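Local atomic coordinates of Tol-Pal system protein TolB (Acinetobacter baumannii, PDB entry 7MX5), a protein that probably works in the periplasm as part of the Tol-Pal system, which helps the outer membrane invaginate during cell division and keeps it intact. Residues A[222-230]-A[241-250]; A[265-274]-A[285-294]. All blocks are in the same frame, centred on the assembly; numbering follows the deposited sequence.

Contact 1: A[222-230]-A[241-250]; sequences SPDGKSMLF and YQMDLSTRQV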
ATOM      1  N   SER A 222      13.850   0.450  10.638  1.00 44.32           N
ATOM      2  CA  SER A 222      14.505  -0.843  10.541  1.00 42.38           C
ATOM      3  C   SER A 222      13.506  -1.968  10.802  1.00 49.33           C
ATOM      4  O   SER A 222      12.590  -1.819  11.616  1.00 47.02           O
ATOM      5  CB  SER A 222      15.648  -0.931  11.546  1.00 43.10           C
ATOM      6  OG  SER A 222      16.907  -0.965  10.902  1.00 56.69           O
ATOM      7  N   PRO A 223      13.654  -3.103  10.115  1.00 44.21           N
ATOM      8  CA  PRO A 223      12.771  -4.247  10.401  1.00 43.29           C
ATOM      9  C   PRO A 223      12.828  -4.709  11.847  1.00 51.11           C
ATOM     10  O   PRO A 223      11.814  -5.183  12.374  1.00 47.47           O
ATOM     11  CB  PRO A 223      13.274  -5.337   9.445  1.00 42.22           C
ATOM     12  CG  PRO A 223      14.026  -4.627   8.379  1.00 38.93           C
ATOM     13  CD  PRO A 223      14.481  -3.302   8.912  1.00 43.44           C
ATOM     14  N   ASP A 224      13.980  -4.585  12.508  1.00 50.11           N
ATOM     15  CA  ASP A 224      14.098  -4.997  13.903  1.00 49.77           C
ATOM     16  C   ASP A 224      13.482  -3.996  14.873  1.00 49.46           C
ATOM     17  O   ASP A 224      13.477  -4.255  16.081  1.00 47.92           O
ATOM     18  CB  ASP A 224      15.572  -5.242  14.262  1.00 46.61           C
ATOM     19  CG  ASP A 224      16.446  -4.003  14.095  1.00 56.80           C
ATOM     20  OD1 ASP A 224      15.910  -2.885  13.952  1.00 54.84           O
ATOM     21  OD2 ASP A 224      17.686  -4.154  14.109  1.00 51.74           O
ATOM     22  N   GLY A 225      12.970  -2.870  14.379  1.00 42.09           N
ATOM     23  CA  GLY A 225      12.374  -1.872  15.243  1.00 42.11           C
ATOM     24  C   GLY A 225      13.352  -1.126  16.120  1.00 46.32           C
ATOM     25  O   GLY A 225      12.942  -0.531  17.120  1.00 50.43           O
ATOM     26  N   LYS A 226      14.639  -1.132  15.770  1.00 49.84           N
ATOM     27  CA  LYS A 226      15.664  -0.513  16.597  1.00 51.81           C
ATOM     28  C   LYS A 226      16.297   0.724  15.980  1.00 53.75           C
ATOM     29  O   LYS A 226      16.921   1.502  16.708  1.00 58.42           O
ATOM     30  CB  LYS A 226      16.776  -1.524  16.914  1.00 49.10           C
ATOM     31  CG  LYS A 226      16.277  -2.844  17.476  1.00 58.35           C
ATOM     32  CD  LYS A 226      17.227  -3.385  18.530  1.00 52.21           C
ATOM     33  CE  LYS A 226      16.559  -4.451  19.381  1.00 74.22           C
ATOM     34  NZ  LYS A 226      16.219  -3.943  20.740  1.00 75.61           N
ATOM     35  N   SER A 227      16.158   0.930  14.673  1.00 40.25           N
ATOM     36  CA  SER A 227      16.839   2.025  14.001  1.00 48.43           C
ATOM     37  C   SER A 227      15.907   2.683  12.994  1.00 52.69           C
ATOM     38  O   SER A 227      14.882   2.121  12.599  1.00 50.43           O
ATOM     39  CB  SER A 227      18.116   1.544  13.299  1.00 47.46           C
ATOM     40  OG  SER A 227      18.961   0.852  14.203  1.00 56.26           O
ATOM     41  N   MET A 228      16.285   3.891  12.580  1.00 45.00           N
ATOM     42  CA  MET A 228      15.536   4.653  11.593  1.00 45.15           C
ATOM     43  C   MET A 228      16.509   5.411  10.702  1.00 48.96           C
ATOM     44  O   MET A 228      17.468   6.015  11.189  1.00 44.28           O
ATOM     45  CB  MET A 228      14.566   5.637  12.262  1.00 36.88           C
ATOM     46  CG  MET A 228      14.011   6.699  11.322  1.00 38.55           C
ATOM     47  SD  MET A 228      13.215   8.066  12.185  1.00 57.04           S
ATOM     48  CE  MET A 228      14.525   9.286  12.119  1.00 51.50           C
ATOM     49  N   LEU A 229      16.261   5.368   9.396  1.00 40.12           N
ATOM     50  CA  LEU A 229      17.019   6.150   8.433  1.00 38.89           C
ATOM     51  C   LEU A 229      16.262   7.426   8.088  1.00 45.18           C
ATOM     52  O   LEU A 229      15.030   7.468   8.123  1.00 45.94           O
ATOM     53  CB  LEU A 229      17.288   5.350   7.157  1.00 42.06           C
ATOM     54  CG  LEU A 229      18.301   4.209   7.245  1.00 45.79           C
ATOM     55  CD1 LEU A 229      18.097   3.241   6.094  1.00 45.55           C
ATOM     56  CD2 LEU A 229      19.724   4.741   7.255  1.00 39.45           C
ATOM     57  N   PHE A 230      17.015   8.471   7.754  1.00 37.46           N
ATOM     58  CA  PHE A 230      16.412   9.734   7.354  1.00 46.06           C
ATOM     59  C   PHE A 230      17.422  10.527   6.541  1.00 51.38           C
ATOM     60  O   PHE A 230      18.632  10.299   6.621  1.00 42.59           O
ATOM     61  CB  PHE A 230      15.927  10.544   8.564  1.00 40.94           C
ATOM     62  CG  PHE A 230      17.020  10.941   9.519  1.00 49.28           C
ATOM     63  CD1 PHE A 230      17.536  10.030  10.427  1.00 53.90           C
ATOM     64  CD2 PHE A 230      17.520  12.233   9.519  1.00 48.56           C
ATOM     65  CE1 PHE A 230      18.534  10.397  11.309  1.00 57.16           C
ATOM     66  CE2 PHE A 230      18.519  12.606  10.399  1.00 46.03           C
ATOM     67  CZ  PHE A 230      19.025  11.689  11.297  1.00 52.30           C
ATOM     68  N   TYR A 241      21.290   9.453   6.936  1.00 54.20           N
ATOM     69  CA  TYR A 241      21.689   9.223   8.315  1.00 53.73           C
ATOM     70  C   TYR A 241      20.908   8.044   8.876  1.00 48.21           C
ATOM     71  O   TYR A 241      19.755   7.811   8.502  1.00 52.58           O
ATOM     72  CB  TYR A 241      21.433  10.464   9.177  1.00 63.79           C
ATOM     73  CG  TYR A 241      22.290  11.658   8.831  1.00 65.62           C
ATOM     74  CD1 TYR A 241      21.916  12.535   7.823  1.00 58.79           C
ATOM     75  CD2 TYR A 241      23.482  11.898   9.499  1.00 72.72           C
ATOM     76  CE1 TYR A 241      22.701  13.626   7.499  1.00 64.73           C
ATOM     77  CE2 TYR A 241      24.266  12.991   9.187  1.00 68.59           C
ATOM     78  CZ  TYR A 241      23.876  13.847   8.182  1.00 75.11           C
ATOM     79  OH  TYR A 241      24.664  14.929   7.866  1.00 80.94           O
ATOM     80  N   GLN A 242      21.541   7.298   9.776  1.00 45.58           N
ATOM     81  CA  GLN A 242      20.869   6.243  10.521  1.00 47.70           C
ATOM     82  C   GLN A 242      20.783   6.641  11.986  1.00 52.88           C
ATOM     83  O   GLN A 242      21.794   7.005  12.597  1.00 59.30           O
ATOM     84  CB  GLN A 242      21.590   4.900  10.391  1.00 54.78           C
ATOM     85  CG  GLN A 242      20.768   3.742  10.947  1.00 48.24           C
ATOM     86  CD  GLN A 242      21.471   2.404  10.854  1.00 51.13           C
ATOM     87  OE1 GLN A 242      22.649   2.329  10.508  1.00 66.30           O
ATOM     88  NE2 GLN A 242      20.746   1.334  11.163  1.00 51.68           N
ATOM     89  N   MET A 243      19.581   6.570  12.544  1.00 48.74           N
ATOM     90  CA  MET A 243      19.358   6.862  13.950  1.00 52.02           C
ATOM     91  C   MET A 243      19.181   5.574  14.737  1.00 49.54           C
ATOM     92  O   MET A 243      18.607   4.603  14.241  1.00 56.39           O
ATOM     93  CB  MET A 243      18.129   7.746  14.145  1.00 51.59           C
ATOM     94  CG  MET A 243      18.218   8.609  15.383  1.00 57.35           C
ATOM     95  SD  MET A 243      16.649   9.331  15.863  1.00 60.83           S
ATOM     96  CE  MET A 243      17.156  11.025  16.128  1.00 56.14           C
ATOM     97  N   ASP A 244      19.683   5.575  15.966  1.00 52.25           N
ATOM     98  CA  ASP A 244      19.415   4.515  16.926  1.00 62.27           C
ATOM     99  C   ASP A 244      18.333   5.013  17.875  1.00 60.27           C
ATOM    100  O   ASP A 244      18.508   6.046  18.531  1.00 64.13           O
ATOM    101  CB  ASP A 244      20.684   4.127  17.684  1.00 62.33           C
ATOM    102  CG  ASP A 244      20.416   3.135  18.796  1.00 67.30           C
ATOM    103  OD1 ASP A 244      19.534   2.266  18.623  1.00 69.67           O
ATOM    104  OD2 ASP A 244      21.093   3.218  19.841  1.00 76.53           O
ATOM    105  N   LEU A 245      17.217   4.284  17.939  1.00 62.31           N
ATOM    106  CA  LEU A 245      16.036   4.791  18.632  1.00 62.51           C
ATOM    107  C   LEU A 245      16.260   4.930  20.132  1.00 63.80           C
ATOM    108  O   LEU A 245      15.652   5.799  20.767  1.00 71.26           O
ATOM    109  CB  LEU A 245      14.841   3.874  18.364  1.00 53.90           C
ATOM    110  CG  LEU A 245      14.354   3.760  16.917  1.00 64.75           C
ATOM    111  CD1 LEU A 245      12.909   3.288  16.877  1.00 63.77           C
ATOM    112  CD2 LEU A 245      14.508   5.082  16.177  1.00 54.43           C
ATOM    113  N   SER A 246      17.127   4.099  20.713  1.00 65.38           N
ATOM    114  CA  SER A 246      17.271   4.074  22.165  1.00 70.31           C
ATOM    115  C   SER A 246      17.905   5.359  22.687  1.00 70.76           C
ATOM    116  O   SER A 246      17.421   5.950  23.661  1.00 73.98           O
ATOM    117  CB  SER A 246      18.097   2.858  22.587  1.00 77.14           C
ATOM    118  OG  SER A 246      19.439   2.979  22.151  1.00 75.60           O
ATOM    119  N   THR A 247      18.986   5.811  22.053  1.00 72.71           N
ATOM    120  CA  THR A 247      19.752   6.950  22.538  1.00 75.83           C
ATOM    121  C   THR A 247      19.710   8.157  21.602  1.00 68.14           C
ATOM    122  O   THR A 247      20.341   9.173  21.910  1.00 71.94           O
ATOM    123  CB  THR A 247      21.211   6.532  22.780  1.00 81.11           C
ATOM    124  OG1 THR A 247      21.261   5.139  23.111  1.00 69.88           O
ATOM    125  CG2 THR A 247      21.819   7.330  23.931  1.00 74.61           C
ATOM    126  N   ARG A 248      18.984   8.079  20.478  1.00 71.11           N
ATOM    127  CA  ARG A 248      18.869   9.179  19.501  1.00 76.40           C
ATOM    128  C   ARG A 248      20.212   9.516  18.895  1.00 71.23           C
ATOM    129  O   ARG A 248      20.462  10.636  18.419  1.00 69.68           O
ATOM    130  CB  ARG A 248      18.239  10.428  20.100  1.00 73.48           C
ATOM    131  CG  ARG A 248      16.814  10.625  19.678  1.00 75.43           C
ATOM    132  CD  ARG A 248      15.935   9.486  20.139  1.00 75.68           C
ATOM    133  NE  ARG A 248      14.530   9.867  20.115  1.00 75.89           N
ATOM    134  CZ  ARG A 248      13.591   9.305  20.864  1.00 81.13           C
ATOM    135  NH1 ARG A 248      13.875   8.330  21.712  1.00 87.64           N
ATOM    136  NH2 ARG A 248      12.337   9.737  20.766  1.00 73.79           N
ATOM    137  N   GLN A 249      21.053   8.503  18.928  1.00 84.63           N
ATOM    138  CA  GLN A 249      22.366   8.520  18.316  1.00 90.10           C
ATOM    139  C   GLN A 249      22.350   8.623  16.787  1.00 89.81           C
ATOM    140  O   GLN A 249      22.004   7.655  16.110  1.00 86.41           O
ATOM    141  CB  GLN A 249      23.141   7.268  18.729  1.00 94.21           C
ATOM    142  CG  GLN A 249      24.587   7.250  18.262  1.00116.16           C
ATOM    143  CD  GLN A 249      25.369   6.084  18.828  1.00124.59           C
ATOM    144  OE1 GLN A 249      24.857   5.326  19.653  1.00122.16           O
ATOM    145  NE2 GLN A 249      26.615   5.933  18.387  1.00122.45           N
ATOM    146  N   VAL A 250      22.772   9.770  16.227  1.00 75.45           N
ATOM    147  CA  VAL A 250      22.777   9.962  14.773  1.00 69.52           C
ATOM    148  C   VAL A 250      24.211   9.989  14.247  1.00 81.12           C
ATOM    149  O   VAL A 250      25.085  10.649  14.819  1.00 76.54           O
ATOM    150  CB  VAL A 250      22.024  11.236  14.335  1.00 66.53           C
ATOM    151  CG1 VAL A 250      20.533  11.064  14.545  1.00 66.74           C
ATOM    152  CG2 VAL A 250      22.533  12.455  15.074  1.00 77.75           C
TER

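Contact 2: A[265-274]-A[285-294]; sequences YTPDGKAFIF and YRYDFGNGSV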
ATOM      1  N   TYR A 265      15.057   0.642   4.094  1.00 37.33           N
ATOM      2  CA  TYR A 265      15.658  -0.599   4.566  1.00 35.58           C
ATOM      3  C   TYR A 265      15.227  -1.782   3.709  1.00 36.38           C
ATOM      4  O   TYR A 265      14.089  -1.846   3.234  1.00 34.86           O
ATOM      5  CB  TYR A 265      15.261  -0.868   6.017  1.00 35.61           C
ATOM      6  CG  TYR A 265      15.966  -0.025   7.051  1.00 48.45           C
ATOM      7  CD1 TYR A 265      17.245  -0.347   7.485  1.00 49.72           C
ATOM      8  CD2 TYR A 265      15.340   1.075   7.618  1.00 38.24           C
ATOM      9  CE1 TYR A 265      17.888   0.418   8.441  1.00 53.57           C
ATOM     10  CE2 TYR A 265      15.969   1.841   8.578  1.00 39.83           C
ATOM     11  CZ  TYR A 265      17.242   1.508   8.987  1.00 50.18           C
ATOM     12  OH  TYR A 265      17.872   2.275   9.940  1.00 56.00           O
ATOM     13  N   THR A 266      16.142  -2.728   3.522  1.00 31.45           N
ATOM     14  CA  THR A 266      15.741  -4.017   2.981  1.00 36.32           C
ATOM     15  C   THR A 266      15.046  -4.831   4.072  1.00 36.39           C
ATOM     16  O   THR A 266      15.438  -4.760   5.240  1.00 32.35           O
ATOM     17  CB  THR A 266      16.951  -4.784   2.447  1.00 37.08           C
ATOM     18  OG1 THR A 266      17.953  -4.871   3.466  1.00 36.15           O
ATOM     19  CG2 THR A 266      17.534  -4.084   1.227  1.00 35.79           C
ATOM     20  N   PRO A 267      14.013  -5.606   3.727  1.00 38.10           N
ATOM     21  CA  PRO A 267      13.239  -6.306   4.767  1.00 39.54           C
ATOM     22  C   PRO A 267      14.039  -7.333   5.556  1.00 40.36           C
ATOM     23  O   PRO A 267      13.554  -7.790   6.599  1.00 37.58           O
ATOM     24  CB  PRO A 267      12.104  -6.974   3.978  1.00 35.04           C
ATOM     25  CG  PRO A 267      12.599  -7.045   2.575  1.00 34.32           C
ATOM     26  CD  PRO A 267      13.474  -5.845   2.379  1.00 32.39           C
ATOM     27  N   ASP A 268      15.235  -7.707   5.106  1.00 33.44           N
ATOM     28  CA  ASP A 268      16.073  -8.640   5.846  1.00 46.48           C
ATOM     29  C   ASP A 268      16.985  -7.948   6.852  1.00 41.22           C
ATOM     30  O   ASP A 268      17.710  -8.633   7.583  1.00 36.22           O
ATOM     31  CB  ASP A 268      16.916  -9.481   4.878  1.00 41.79           C
ATOM     32  CG  ASP A 268      17.669  -8.636   3.864  1.00 49.81           C
ATOM     33  OD1 ASP A 268      17.869  -7.428   4.111  1.00 38.06           O
ATOM     34  OD2 ASP A 268      18.064  -9.186   2.815  1.00 46.34           O
ATOM     35  N   GLY A 269      16.968  -6.618   6.907  1.00 32.73           N
ATOM     36  CA  GLY A 269      17.820  -5.878   7.813  1.00 40.36           C
ATOM     37  C   GLY A 269      19.287  -5.854   7.449  1.00 42.65           C
ATOM     38  O   GLY A 269      20.083  -5.278   8.201  1.00 47.31           O
ATOM     39  N   LYS A 270      19.676  -6.454   6.323  1.00 40.40           N
ATOM     40  CA  LYS A 270      21.080  -6.510   5.941  1.00 38.32           C
ATOM     41  C   LYS A 270      21.569  -5.230   5.278  1.00 40.66           C
ATOM     42  O   LYS A 270      22.774  -4.962   5.299  1.00 35.88           O
ATOM     43  CB  LYS A 270      21.325  -7.687   4.994  1.00 39.48           C
ATOM     44  CG  LYS A 270      20.925  -9.044   5.548  1.00 47.63           C
ATOM     45  CD  LYS A 270      21.954 -10.101   5.185  1.00 49.91           C
ATOM     46  CE  LYS A 270      21.297 -11.340   4.600  1.00 54.98           C
ATOM     47  NZ  LYS A 270      21.970 -11.781   3.346  1.00 57.67           N
ATOM     48  N   ALA A 271      20.674  -4.440   4.695  1.00 38.42           N
ATOM     49  CA  ALA A 271      21.092  -3.319   3.864  1.00 39.21           C
ATOM     50  C   ALA A 271      19.940  -2.334   3.736  1.00 40.97           C
ATOM     51  O   ALA A 271      18.856  -2.530   4.293  1.00 35.13           O
ATOM     52  CB  ALA A 271      21.555  -3.810   2.490  1.00 37.21           C
ATOM     53  N   PHE A 272      20.192  -1.255   2.996  1.00 38.35           N
ATOM     54  CA  PHE A 272      19.151  -0.333   2.572  1.00 41.56           C
ATOM     55  C   PHE A 272      19.494   0.183   1.182  1.00 36.77           C
ATOM     56  O   PHE A 272      20.653   0.177   0.762  1.00 31.33           O
ATOM     57  CB  PHE A 272      18.968   0.834   3.562  1.00 46.53           C
ATOM     58  CG  PHE A 272      20.115   1.813   3.592  1.00 39.77           C
ATOM     59  CD1 PHE A 272      20.162   2.883   2.709  1.00 40.25           C
ATOM     60  CD2 PHE A 272      21.124   1.686   4.530  1.00 42.74           C
ATOM     61  CE1 PHE A 272      21.208   3.786   2.744  1.00 34.23           C
ATOM     62  CE2 PHE A 272      22.169   2.591   4.573  1.00 39.94           C
ATOM     63  CZ  PHE A 272      22.212   3.639   3.678  1.00 29.08           C
ATOM     64  N   ILE A 273      18.465   0.627   0.466  1.00 28.44           N
ATOM     65  CA  ILE A 273      18.630   1.177  -0.870  1.00 28.71           C
ATOM     66  C   ILE A 273      18.396   2.681  -0.813  1.00 44.32           C
ATOM     67  O   ILE A 273      17.760   3.207   0.105  1.00 35.03           O
ATOM     68  CB  ILE A 273      17.692   0.509  -1.896  1.00 33.22           C
ATOM     69  CG1 ILE A 273      16.239   0.904  -1.633  1.00 33.44           C
ATOM     70  CG2 ILE A 273      17.855  -1.004  -1.861  1.00 21.99           C
ATOM     71  CD1 ILE A 273      15.302   0.558  -2.768  1.00 33.25           C
ATOM     72  N   PHE A 274      18.923   3.378  -1.818  1.00 34.56           N
ATOM     73  CA  PHE A 274      18.848   4.832  -1.847  1.00 34.18           C
ATOM     74  C   PHE A 274      19.142   5.322  -3.257  1.00 38.54           C
ATOM     75  O   PHE A 274      19.733   4.610  -4.073  1.00 29.48           O
ATOM     76  CB  PHE A 274      19.820   5.466  -0.843  1.00 36.26           C
ATOM     77  CG  PHE A 274      21.267   5.188  -1.140  1.00 41.25           C
ATOM     78  CD1 PHE A 274      21.817   3.940  -0.887  1.00 37.90           C
ATOM     79  CD2 PHE A 274      22.076   6.174  -1.678  1.00 42.16           C
ATOM     80  CE1 PHE A 274      23.145   3.684  -1.162  1.00 40.07           C
ATOM     81  CE2 PHE A 274      23.403   5.922  -1.957  1.00 37.62           C
ATOM     82  CZ  PHE A 274      23.939   4.675  -1.698  1.00 35.67           C
ATOM     83  N   TYR A 285      21.125   2.671  -5.535  1.00 37.60           N
ATOM     84  CA  TYR A 285      22.260   1.930  -5.010  1.00 33.29           C
ATOM     85  C   TYR A 285      21.855   1.185  -3.745  1.00 32.77           C
ATOM     86  O   TYR A 285      20.812   1.450  -3.144  1.00 36.71           O
ATOM     87  CB  TYR A 285      23.439   2.869  -4.726  1.00 27.17           C
ATOM     88  CG  TYR A 285      24.071   3.454  -5.969  1.00 37.10           C
ATOM     89  CD1 TYR A 285      23.435   4.456  -6.689  1.00 34.37           C
ATOM     90  CD2 TYR A 285      25.306   3.008  -6.421  1.00 36.69           C
ATOM     91  CE1 TYR A 285      24.009   4.996  -7.823  1.00 45.86           C
ATOM     92  CE2 TYR A 285      25.888   3.541  -7.557  1.00 31.50           C
ATOM     93  CZ  TYR A 285      25.234   4.535  -8.254  1.00 42.71           C
ATOM     94  OH  TYR A 285      25.807   5.072  -9.385  1.00 50.45           O
ATOM     95  N   ARG A 286      22.701   0.238  -3.345  1.00 32.67           N
ATOM     96  CA  ARG A 286      22.470  -0.584  -2.164  1.00 34.32           C
ATOM     97  C   ARG A 286      23.666  -0.459  -1.233  1.00 39.25           C
ATOM     98  O   ARG A 286      24.790  -0.807  -1.611  1.00 33.16           O
ATOM     99  CB  ARG A 286      22.241  -2.048  -2.548  1.00 31.30           C
ATOM    100  CG  ARG A 286      22.032  -2.981  -1.363  1.00 34.73           C
ATOM    101  CD  ARG A 286      22.193  -4.438  -1.773  1.00 40.33           C
ATOM    102  NE  ARG A 286      22.018  -5.350  -0.647  1.00 42.05           N
ATOM    103  CZ  ARG A 286      23.011  -5.827   0.092  1.00 46.07           C
ATOM    104  NH1 ARG A 286      24.270  -5.494  -0.142  1.00 44.72           N
ATOM    105  NH2 ARG A 286      22.733  -6.656   1.094  1.00 48.29           N
ATOM    106  N   TYR A 287      23.427   0.036  -0.020  1.00 36.49           N
ATOM    107  CA  TYR A 287      24.459   0.145   1.004  1.00 41.13           C
ATOM    108  C   TYR A 287      24.379  -1.071   1.916  1.00 44.07           C
ATOM    109  O   TYR A 287      23.345  -1.308   2.550  1.00 38.21           O
ATOM    110  CB  TYR A 287      24.302   1.428   1.819  1.00 35.37           C
ATOM    111  CG  TYR A 287      25.327   1.573   2.925  1.00 37.81           C
ATOM    112  CD1 TYR A 287      26.552   2.182   2.687  1.00 40.31           C
ATOM    113  CD2 TYR A 287      25.076   1.089   4.204  1.00 43.25           C
ATOM    114  CE1 TYR A 287      27.492   2.312   3.692  1.00 42.23           C
ATOM    115  CE2 TYR A 287      26.009   1.215   5.214  1.00 43.40           C
ATOM    116  CZ  TYR A 287      27.216   1.826   4.953  1.00 52.26           C
ATOM    117  OH  TYR A 287      28.148   1.952   5.958  1.00 42.44           O
ATOM    118  N   ASP A 288      25.472  -1.824   1.998  1.00 35.21           N
ATOM    119  CA  ASP A 288      25.540  -3.013   2.837  1.00 35.48           C
ATOM    120  C   ASP A 288      25.975  -2.618   4.245  1.00 44.22           C
ATOM    121  O   ASP A 288      27.028  -1.998   4.423  1.00 39.01           O
ATOM    122  CB  ASP A 288      26.509  -4.032   2.240  1.00 37.39           C
ATOM    123  CG  ASP A 288      26.402  -5.392   2.894  1.00 38.01           C
ATOM    124  OD1 ASP A 288      25.285  -5.951   2.927  1.00 54.66           O
ATOM    125  OD2 ASP A 288      27.433  -5.903   3.378  1.00 37.94           O
ATOM    126  N   PHE A 289      25.163  -2.980   5.242  1.00 35.91           N
ATOM    127  CA  PHE A 289      25.526  -2.693   6.627  1.00 44.17           C
ATOM    128  C   PHE A 289      26.759  -3.475   7.060  1.00 34.50           C
ATOM    129  O   PHE A 289      27.550  -2.981   7.872  1.00 42.69           O
ATOM    130  CB  PHE A 289      24.359  -3.012   7.561  1.00 49.25           C
ATOM    131  CG  PHE A 289      23.243  -2.009   7.512  1.00 48.67           C
ATOM    132  CD1 PHE A 289      23.490  -0.664   7.721  1.00 47.40           C
ATOM    133  CD2 PHE A 289      21.941  -2.416   7.268  1.00 45.61           C
ATOM    134  CE1 PHE A 289      22.460   0.258   7.681  1.00 51.71           C
ATOM    135  CE2 PHE A 289      20.908  -1.499   7.227  1.00 50.32           C
ATOM    136  CZ  PHE A 289      21.169  -0.160   7.435  1.00 48.93           C
ATOM    137  N   GLY A 290      26.939  -4.685   6.535  1.00 41.91           N
ATOM    138  CA  GLY A 290      28.024  -5.552   6.950  1.00 47.83           C
ATOM    139  C   GLY A 290      29.412  -4.994   6.718  1.00 47.79           C
ATOM    140  O   GLY A 290      30.205  -4.884   7.659  1.00 45.55           O
ATOM    141  N   ASN A 291      29.725  -4.638   5.473  1.00 42.71           N
ATOM    142  CA  ASN A 291      31.046  -4.138   5.120  1.00 51.17           C
ATOM    143  C   ASN A 291      31.054  -2.664   4.740  1.00 43.95           C
ATOM    144  O   ASN A 291      32.121  -2.127   4.429  1.00 49.29           O
ATOM    145  CB  ASN A 291      31.638  -4.972   3.976  1.00 46.10           C
ATOM    146  CG  ASN A 291      30.812  -4.902   2.710  1.00 48.47           C
ATOM    147  OD1 ASN A 291      29.719  -4.336   2.694  1.00 51.28           O
ATOM    148  ND2 ASN A 291      31.331  -5.481   1.633  1.00 53.07           N
ATOM    149  N   GLY A 292      29.901  -1.999   4.755  1.00 54.51           N
ATOM    150  CA  GLY A 292      29.847  -0.595   4.403  1.00 42.96           C
ATOM    151  C   GLY A 292      29.994  -0.297   2.930  1.00 45.77           C
ATOM    152  O   GLY A 292      30.256   0.854   2.569  1.00 40.46           O
ATOM    153  N   SER A 293      29.834  -1.294   2.066  1.00 46.49           N
ATOM    154  CA  SER A 293      29.996  -1.077   0.639  1.00 42.46           C
ATOM    155  C   SER A 293      28.718  -0.510   0.031  1.00 43.25           C
ATOM    156  O   SER A 293      27.620  -0.651   0.576  1.00 41.35           O
ATOM    157  CB  SER A 293      30.365  -2.378  -0.075  1.00 45.68           C
ATOM    158  OG  SER A 293      29.653  -3.475   0.468  1.00 57.91           O
ATOM    159  N   VAL A 294      28.878   0.137  -1.119  1.00 41.66           N
ATOM    160  CA  VAL A 294      27.766   0.654  -1.905  1.00 42.09           C
ATOM    161  C   VAL A 294      27.817  -0.008  -3.274  1.00 46.17           C
ATOM    162  O   VAL A 294      28.879  -0.058  -3.905  1.00 41.51           O
ATOM    163  CB  VAL A 294      27.820   2.188  -2.032  1.00 46.23           C
ATOM    164  CG1 VAL A 294      26.892   2.664  -3.140  1.00 41.10           C
ATOM    165  CG2 VAL A 294      27.455   2.841  -0.708  1.00 39.86           C
TER
HETATM  166  O   HOH W   1      24.904  -6.561   5.639  1.00 39.54           O

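Contact 1: A[222-230]-A[241-250]
Phe230 reaches across to Tyr241, its hydrogen-bonded partner on the antiparallel strand. Its CG sits between the backbone N and the carbonyl carbon (chi1 62°), swinging the ring over the neighbouring strand. Outward from CB, CD1 lies 3.7 Å from Tyr241 O, CE1 touches Met243 CB at 3.9 Å, and CZ is pressed by Tyr241 CB at 3.4 Å. That methylene stands over one face of the phenyl ring in a CH-pi contact, 23° off the ring normal. Tyr241's ring leads away, its plane near parallel to Phe230's but slid so far aside that they barely overlap. At the edge of the phenyl ring, Val250 CG1 closes in on CZ at 3.6 Å. Phe230 and Tyr241 belong to the middle hairpin of one four-stranded antiparallel blade of the TolB beta-propeller; Val250 comes from its outermost strand. Paired backbone bonds join Phe230 with Tyr241 and Met228 with Met243. On the other face of the sheet, Leu229 CD2 packs on Gln242 CB at 3.7 Å, while Gln242, extended beyond CG, brings NE2 to 3.4 Å from Ser227 CB. At the turn end, Leu245 N donates an almost straight bond to Lys226 O (3.1 Å, 174°).

Contact 2: A[265-274]-A[285-294]
Phe272, Tyr287, Phe289 and Tyr265 form an aromatic cluster across the two segments. Tyr287 CB stands over one face of the Phe272 ring, 3.9 Å from its centroid, the two rings near parallel but slid apart. Phe289 CZ reaches the edge of Phe272, 3.4 Å from CD2, and lies 3.5 Å from Tyr265 CE1; the Tyr265 and Phe289 rings meet rim to rim. Further along, Tyr285 CB lies over a face of the Phe274 ring in a second CH-pi contact. On the opposite face of the sheet, Ala271 CB sits under the flat of the Arg286 guanidinium, 3.4 Å from NH2. A salt bridge to Asp288 OD1, with weak hydrogen bonds from NH1 and NH2, helps hold it there. Behind this first shell, Phe289 N bonds to Lys270 O (3.1 Å), and CG, anti to the carbonyl carbon (chi1 -75°), sends the ring toward Phe272 and Tyr265. A water donates to Lys270 O and Asp288 OD1 and accepts from Gly290 N, bridging the loops beside the strand ends. The hairpin lies between strands 263-265 and 294-296 of a propeller blade; Phe272 and Phe274 pack on Ile240 of strand 239-244, Ile273 on Leu309 of strand 304-309.

From the N terminus, strand 6-9 pairs with the late strand 382-386, and the chain then forms the mixed sheet of strands 16-19 to 96-105 and the strands 135-141 to 206-211 before contact 1, which closes the loop between strands 227-232 and 239-244. It runs on through strands 249-252 and 263-265 into contact 2, which closes the equivalent hairpin of strands 271-276 and 283-288. The two closures follow in series, neither nested nor crossed, with centres about 14 Å apart. They lie in successive blades, and Tyr265 joins them: its CE1 is 3.0 Å from Ser222 OG, and its OH takes a weak hydrogen bond from Gln242 NE2. Pro223 CG against Thr266 O, 3.4 Å apart, brings the two turns together as well.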